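Local coordinates for protein Tox3 (Phaeosphaeria nodorum, PDB 6WES) that acts as a necrotrophic effector of a fungal wheat pathogen, a disulfide-bonded beta-barrel toxin probably recognised through the host sensitivity gene Snn3, at residues A[70-83]-A[94-108]. Numbering follows the deposited sequence.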
loop_
_atom_site.group_PDB
_atom_site.type_symbol
_atom_site.label_atom_id
_atom_site.label_comp_id
_atom_site.label_asym_id
_atom_site.label_seq_id
_atom_site.Cartn_x
_atom_site.Cartn_y
_atom_site.Cartn_z
ATOM N N ALA A 70 13.900 -14.313 -8.620
ATOM C CA ALA A 70 13.455 -13.509 -7.491
ATOM C C ALA A 70 12.378 -14.256 -6.718
ATOM O O ALA A 70 11.593 -15.025 -7.278
ATOM C CB ALA A 70 12.918 -12.161 -7.988
ATOM N N ALA A 71 12.359 -14.052 -5.410
ATOM C CA ALA A 71 11.404 -14.702 -4.527
ATOM C C ALA A 71 10.393 -13.730 -3.942
ATOM O O ALA A 71 9.615 -14.114 -3.071
ATOM C CB ALA A 71 12.145 -15.454 -3.418
ATOM N N SER A 72 10.398 -12.477 -4.380
ATOM C CA SER A 72 9.519 -11.492 -3.779
ATOM C C SER A 72 9.419 -10.287 -4.702
ATOM O O SER A 72 10.262 -10.080 -5.576
ATOM C CB SER A 72 10.110 -11.014 -2.453
ATOM O OG SER A 72 11.319 -10.310 -2.689
ATOM N N THR A 73 8.401 -9.460 -4.461
ATOM C CA THR A 73 8.347 -8.132 -5.069
ATOM C C THR A 73 7.578 -7.227 -4.122
ATOM O O THR A 73 6.660 -7.672 -3.429
ATOM C CB THR A 73 7.755 -8.182 -6.489
ATOM O OG1 THR A 73 7.921 -6.905 -7.116
ATOM C CG2 THR A 73 6.285 -8.535 -6.474
ATOM N N THR A 74 7.970 -5.958 -4.073
ATOM C CA THR A 74 7.424 -5.014 -3.103
ATOM C C THR A 74 6.969 -3.752 -3.819
ATOM O O THR A 74 7.523 -3.381 -4.853
ATOM C CB THR A 74 8.466 -4.607 -2.026
ATOM O OG1 THR A 74 8.934 -5.760 -1.291
ATOM C CG2 THR A 74 7.874 -3.647 -1.018
ATOM N N ILE A 75 5.917 -3.132 -3.294
ATOM C CA ILE A 75 5.370 -1.903 -3.864
ATOM C C ILE A 75 4.960 -0.991 -2.717
ATOM O O ILE A 75 4.750 -1.445 -1.599
ATOM C CB ILE A 75 4.174 -2.245 -4.785
ATOM C CG1 ILE A 75 3.899 -1.127 -5.803
ATOM C CG2 ILE A 75 2.933 -2.574 -3.996
ATOM C CD1 ILE A 75 4.970 -1.043 -6.921
ATOM N N THR A 76 4.846 0.308 -2.989
ATOM C CA THR A 76 4.324 1.249 -2.002
ATOM C C THR A 76 2.985 1.785 -2.492
ATOM O O THR A 76 2.901 2.325 -3.604
ATOM C CB THR A 76 5.322 2.390 -1.777
ATOM O OG1 THR A 76 6.553 1.844 -1.271
ATOM C CG2 THR A 76 4.757 3.431 -0.798
ATOM N N ALA A 77 1.940 1.628 -1.686
ATOM C CA ALA A 77 0.640 2.226 -1.971
ATOM C C ALA A 77 0.582 3.614 -1.355
ATOM O O ALA A 77 0.964 3.793 -0.190
ATOM C CB ALA A 77 -0.460 1.342 -1.378
ATOM N N ILE A 78 0.095 4.589 -2.109
ATOM C CA ILE A 78 0.037 5.979 -1.669
ATOM C C ILE A 78 -1.423 6.372 -1.511
ATOM O O ILE A 78 -2.225 6.166 -2.432
ATOM C CB ILE A 78 0.697 6.907 -2.705
ATOM C CG1 ILE A 78 2.102 6.451 -3.076
ATOM C CG2 ILE A 78 0.690 8.358 -2.200
ATOM C CD1 ILE A 78 3.098 6.644 -1.960
ATOM N N HIS A 79 -1.769 6.967 -0.362
ATOM C CA HIS A 79 -3.118 7.400 -0.038
ATOM C C HIS A 79 -3.041 8.856 0.409
ATOM O O HIS A 79 -2.303 9.167 1.342
ATOM C CB HIS A 79 -3.666 6.518 1.105
ATOM C CG HIS A 79 -4.951 7.005 1.704
ATOM N ND1 HIS A 79 -6.032 7.402 0.955
ATOM C CD2 HIS A 79 -5.327 7.129 3.001
ATOM C CE1 HIS A 79 -7.019 7.763 1.758
ATOM N NE2 HIS A 79 -6.615 7.600 3.007
ATOM N N ASP A 80 -3.785 9.743 -0.253
ATOM C CA ASP A 80 -3.843 11.163 0.100
ATOM C C ASP A 80 -5.215 11.505 0.679
ATOM O O ASP A 80 -6.239 11.033 0.178
ATOM C CB ASP A 80 -3.600 12.034 -1.149
ATOM C CG ASP A 80 -2.295 11.694 -1.848
ATOM O OD1 ASP A 80 -1.254 11.701 -1.164
ATOM O OD2 ASP A 80 -2.304 11.394 -3.073
ATOM N N PHE A 81 -5.247 12.309 1.744
ATOM C CA PHE A 81 -6.528 12.747 2.297
ATOM C C PHE A 81 -6.327 14.060 3.030
ATOM O O PHE A 81 -5.212 14.413 3.392
ATOM C CB PHE A 81 -7.174 11.688 3.220
ATOM C CG PHE A 81 -6.325 11.301 4.401
ATOM C CD1 PHE A 81 -5.271 10.420 4.252
ATOM C CD2 PHE A 81 -6.589 11.822 5.662
ATOM C CE1 PHE A 81 -4.479 10.068 5.338
ATOM C CE2 PHE A 81 -5.793 11.481 6.749
ATOM C CZ PHE A 81 -4.752 10.601 6.587
ATOM N N CYS A 82 -7.432 14.771 3.241
ATOM C CA CYS A 82 -7.435 16.090 3.859
ATOM C C CYS A 82 -8.238 16.052 5.154
ATOM O O CYS A 82 -9.237 15.333 5.266
ATOM C CB CYS A 82 -8.064 17.146 2.929
ATOM S SG CYS A 82 -6.998 17.838 1.592
ATOM N N LEU A 83 -7.800 16.834 6.138
ATOM C CA LEU A 83 -8.573 17.031 7.353
ATOM C C LEU A 83 -8.587 18.519 7.659
ATOM O O LEU A 83 -7.648 19.252 7.331
ATOM C CB LEU A 83 -8.007 16.288 8.574
ATOM C CG LEU A 83 -7.923 14.744 8.482
ATOM C CD1 LEU A 83 -7.107 14.180 9.601
ATOM C CD2 LEU A 83 -9.307 14.122 8.448
ATOM N N CYS A 94 -5.200 20.544 6.643
ATOM C CA CYS A 94 -4.020 19.695 6.572
ATOM C C CYS A 94 -4.191 18.656 5.484
ATOM O O CYS A 94 -5.227 17.991 5.408
ATOM C CB CYS A 94 -3.796 18.967 7.901
ATOM S SG CYS A 94 -3.510 20.092 9.306
ATOM N N LEU A 95 -3.149 18.466 4.701
ATOM C CA LEU A 95 -3.090 17.386 3.732
ATOM C C LEU A 95 -2.176 16.299 4.280
ATOM O O LEU A 95 -1.090 16.591 4.782
ATOM C CB LEU A 95 -2.520 17.905 2.411
ATOM C CG LEU A 95 -2.430 16.817 1.343
ATOM C CD1 LEU A 95 -3.794 16.288 0.936
ATOM C CD2 LEU A 95 -1.684 17.340 0.140
ATOM N N TYR A 96 -2.621 15.064 4.183
ATOM C CA TYR A 96 -1.898 13.903 4.685
ATOM C C TYR A 96 -1.610 12.959 3.540
ATOM O O TYR A 96 -2.429 12.806 2.631
ATOM C CB TYR A 96 -2.736 13.135 5.700
ATOM C CG TYR A 96 -2.964 13.967 6.911
ATOM C CD1 TYR A 96 -2.062 13.951 7.964
ATOM C CD2 TYR A 96 -4.079 14.793 6.988
ATOM C CE1 TYR A 96 -2.261 14.761 9.075
ATOM C CE2 TYR A 96 -4.277 15.597 8.062
ATOM C CZ TYR A 96 -3.362 15.574 9.100
ATOM O OH TYR A 96 -3.569 16.402 10.179
ATOM N N GLN A 97 -0.451 12.328 3.592
ATOM C CA GLN A 97 -0.113 11.276 2.647
ATOM C C GLN A 97 0.409 10.068 3.409
ATOM O O GLN A 97 1.393 10.176 4.162
ATOM C CB GLN A 97 0.947 11.770 1.683
ATOM C CG GLN A 97 1.280 10.736 0.618
ATOM C CD GLN A 97 2.123 11.347 -0.464
ATOM O OE1 GLN A 97 3.354 11.249 -0.433
ATOM N NE2 GLN A 97 1.469 11.990 -1.428
ATOM N N LEU A 98 -0.251 8.934 3.217
ATOM C CA LEU A 98 0.122 7.670 3.835
ATOM C C LEU A 98 0.827 6.822 2.787
ATOM O O LEU A 98 0.343 6.696 1.651
ATOM C CB LEU A 98 -1.137 6.956 4.308
ATOM C CG LEU A 98 -0.963 5.549 4.875
ATOM C CD1 LEU A 98 0.003 5.563 6.084
ATOM C CD2 LEU A 98 -2.320 5.037 5.275
ATOM N N ARG A 99 1.998 6.319 3.139
ATOM C CA ARG A 99 2.817 5.514 2.236
ATOM C C ARG A 99 2.918 4.120 2.849
ATOM O O ARG A 99 3.594 3.920 3.870
ATOM C CB ARG A 99 4.184 6.163 2.058
ATOM C CG ARG A 99 4.082 7.580 1.511
ATOM C CD ARG A 99 5.430 8.259 1.353
ATOM N NE ARG A 99 5.234 9.672 1.055
ATOM C CZ ARG A 99 6.151 10.618 1.256
ATOM N NH1 ARG A 99 7.358 10.287 1.723
ATOM N NH2 ARG A 99 5.867 11.872 0.961
ATOM N N GLN A 100 2.233 3.160 2.252
ATOM C CA GLN A 100 2.052 1.834 2.845
ATOM C C GLN A 100 2.687 0.761 1.968
ATOM O O GLN A 100 2.169 0.475 0.869
ATOM C CB GLN A 100 0.555 1.589 3.014
ATOM C CG GLN A 100 0.168 0.190 3.508
ATOM C CD GLN A 100 0.717 -0.095 4.884
ATOM O OE1 GLN A 100 0.230 0.452 5.876
ATOM N NE2 GLN A 100 1.741 -0.948 4.963
ATOM N N PRO A 101 3.795 0.148 2.372
ATOM C CA PRO A 101 4.394 -0.926 1.568
ATOM C C PRO A 101 3.604 -2.218 1.672
ATOM O O PRO A 101 2.957 -2.500 2.686
ATOM C CB PRO A 101 5.784 -1.123 2.186
ATOM C CG PRO A 101 6.004 0.031 3.107
ATOM C CD PRO A 101 4.637 0.528 3.522
ATOM N N PHE A 102 3.676 -3.010 0.594
ATOM C CA PHE A 102 3.195 -4.390 0.574
ATOM C C PHE A 102 4.210 -5.241 -0.172
ATOM O O PHE A 102 4.833 -4.776 -1.127
ATOM C CB PHE A 102 1.852 -4.538 -0.162
ATOM C CG PHE A 102 0.692 -3.868 0.529
ATOM C CD1 PHE A 102 0.010 -4.538 1.532
ATOM C CD2 PHE A 102 0.287 -2.577 0.174
ATOM C CE1 PHE A 102 -1.049 -3.943 2.190
ATOM C CE2 PHE A 102 -0.792 -1.955 0.825
ATOM C CZ PHE A 102 -1.454 -2.650 1.826
ATOM N N THR A 103 4.384 -6.482 0.273
ATOM C CA THR A 103 5.325 -7.398 -0.351
ATOM C C THR A 103 4.607 -8.699 -0.652
ATOM O O THR A 103 3.877 -9.218 0.195
ATOM C CB THR A 103 6.543 -7.663 0.534
ATOM O OG1 THR A 103 7.255 -6.433 0.718
ATOM C CG2 THR A 103 7.480 -8.725 -0.063
ATOM N N LEU A 104 4.818 -9.200 -1.854
ATOM C CA LEU A 104 4.322 -10.489 -2.305
ATOM C C LEU A 104 5.515 -11.436 -2.308
ATOM O O LEU A 104 6.509 -11.168 -2.996
ATOM C CB LEU A 104 3.777 -10.289 -3.720
ATOM C CG LEU A 104 3.128 -11.404 -4.500
ATOM C CD1 LEU A 104 1.879 -11.894 -3.817
ATOM C CD2 LEU A 104 2.820 -10.876 -5.891
ATOM N N GLY A 105 5.423 -12.532 -1.556
ATOM C CA GLY A 105 6.495 -13.513 -1.458
ATOM C C GLY A 105 6.126 -14.788 -2.197
ATOM O O GLY A 105 4.985 -15.247 -2.112
ATOM N N PHE A 106 7.108 -15.379 -2.878
ATOM C CA PHE A 106 6.924 -16.621 -3.622
ATOM C C PHE A 106 7.800 -17.737 -3.064
ATOM O O PHE A 106 8.878 -17.499 -2.499
ATOM C CB PHE A 106 7.316 -16.437 -5.093
ATOM C CG PHE A 106 6.480 -15.414 -5.811
ATOM C CD1 PHE A 106 5.246 -15.769 -6.340
ATOM C CD2 PHE A 106 6.904 -14.103 -5.934
ATOM C CE1 PHE A 106 4.452 -14.850 -6.975
ATOM C CE2 PHE A 106 6.107 -13.166 -6.614
ATOM C CZ PHE A 106 4.873 -13.540 -7.115
ATOM N N ASP A 107 7.333 -18.966 -3.243
ATOM C CA ASP A 107 8.145 -20.161 -3.006
ATOM C C ASP A 107 8.278 -20.885 -4.344
ATOM O O ASP A 107 7.441 -21.723 -4.702
ATOM C CB ASP A 107 7.545 -21.074 -1.949
ATOM C CG ASP A 107 8.379 -22.327 -1.706
ATOM O OD1 ASP A 107 9.361 -22.576 -2.434
ATOM O OD2 ASP A 107 8.048 -23.054 -0.752
ATOM N N ARG A 108 9.360 -20.574 -5.073
ATOM C CA ARG A 108 9.515 -21.119 -6.415
ATOM C C ARG A 108 9.849 -22.602 -6.404
ATOM O O ARG A 108 9.718 -23.251 -7.444
ATOM C CB ARG A 108 10.512 -20.324 -7.255
ATOM C CG ARG A 108 9.986 -18.938 -7.678
ATOM C CD ARG A 108 10.985 -18.268 -8.550
ATOM N NE ARG A 108 10.629 -16.950 -9.065
ATOM C CZ ARG A 108 9.938 -16.730 -10.179
ATOM N NH1 ARG A 108 9.419 -17.742 -10.852
ATOM N NH2 ARG A 108 9.740 -15.485 -10.623
HETATM O O HOH W 1 -0.992 13.909 -0.110
#
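Gln97 reaches across to Asp80 with its amide: NE2 donates to OD1 of Asp80 at 2.8 Å, meeting the carboxylate on its syn side, with the amide and carboxylate planes turned 45° apart. The Gln97 chain runs extended from a CG anti to the backbone N (chi1 -177°), which carries the amide alongside the acid. The amide oxygen OE1 accepts from both NE and NH2 of Arg99, the guanidinium approaching side-on, so both polar atoms of the amide are engaged. Near the open end of the hairpin, Arg108 NE bonds Ala70 O at 2.8 Å, in the carbonyl plane, while its NH1 binds the carbonyls of Pro41 and Gln43. Thr74 OG1 and Thr103 OG1 lie 2.7 Å apart; Thr103 OG1 is hydrogen-bonded to Gln123 OE1. Backbone bonds in pairs join the strands from Thr73 and Leu104 to Leu83 and Cys94. On the side of the sheet that carries Phe81 and Tyr96, Tyr96 CB lies over a face of the Phe81 ring, 3.6 Å from its centroid, a CH-pi contact; the ring planes differ by 15° but are displaced so far that little of one lies over the other. Leu83 CD1 approaches Tyr96 CE2 at 3.5 Å, and Ala77 CB meets the edge of the Phe102 ring. Disulfides from Cys82 to Cys137 and Cys94 to Cys131 tether the turn end of this long, twisted antiparallel beta hairpin, part of the wall of the SnTox3 beta barrel.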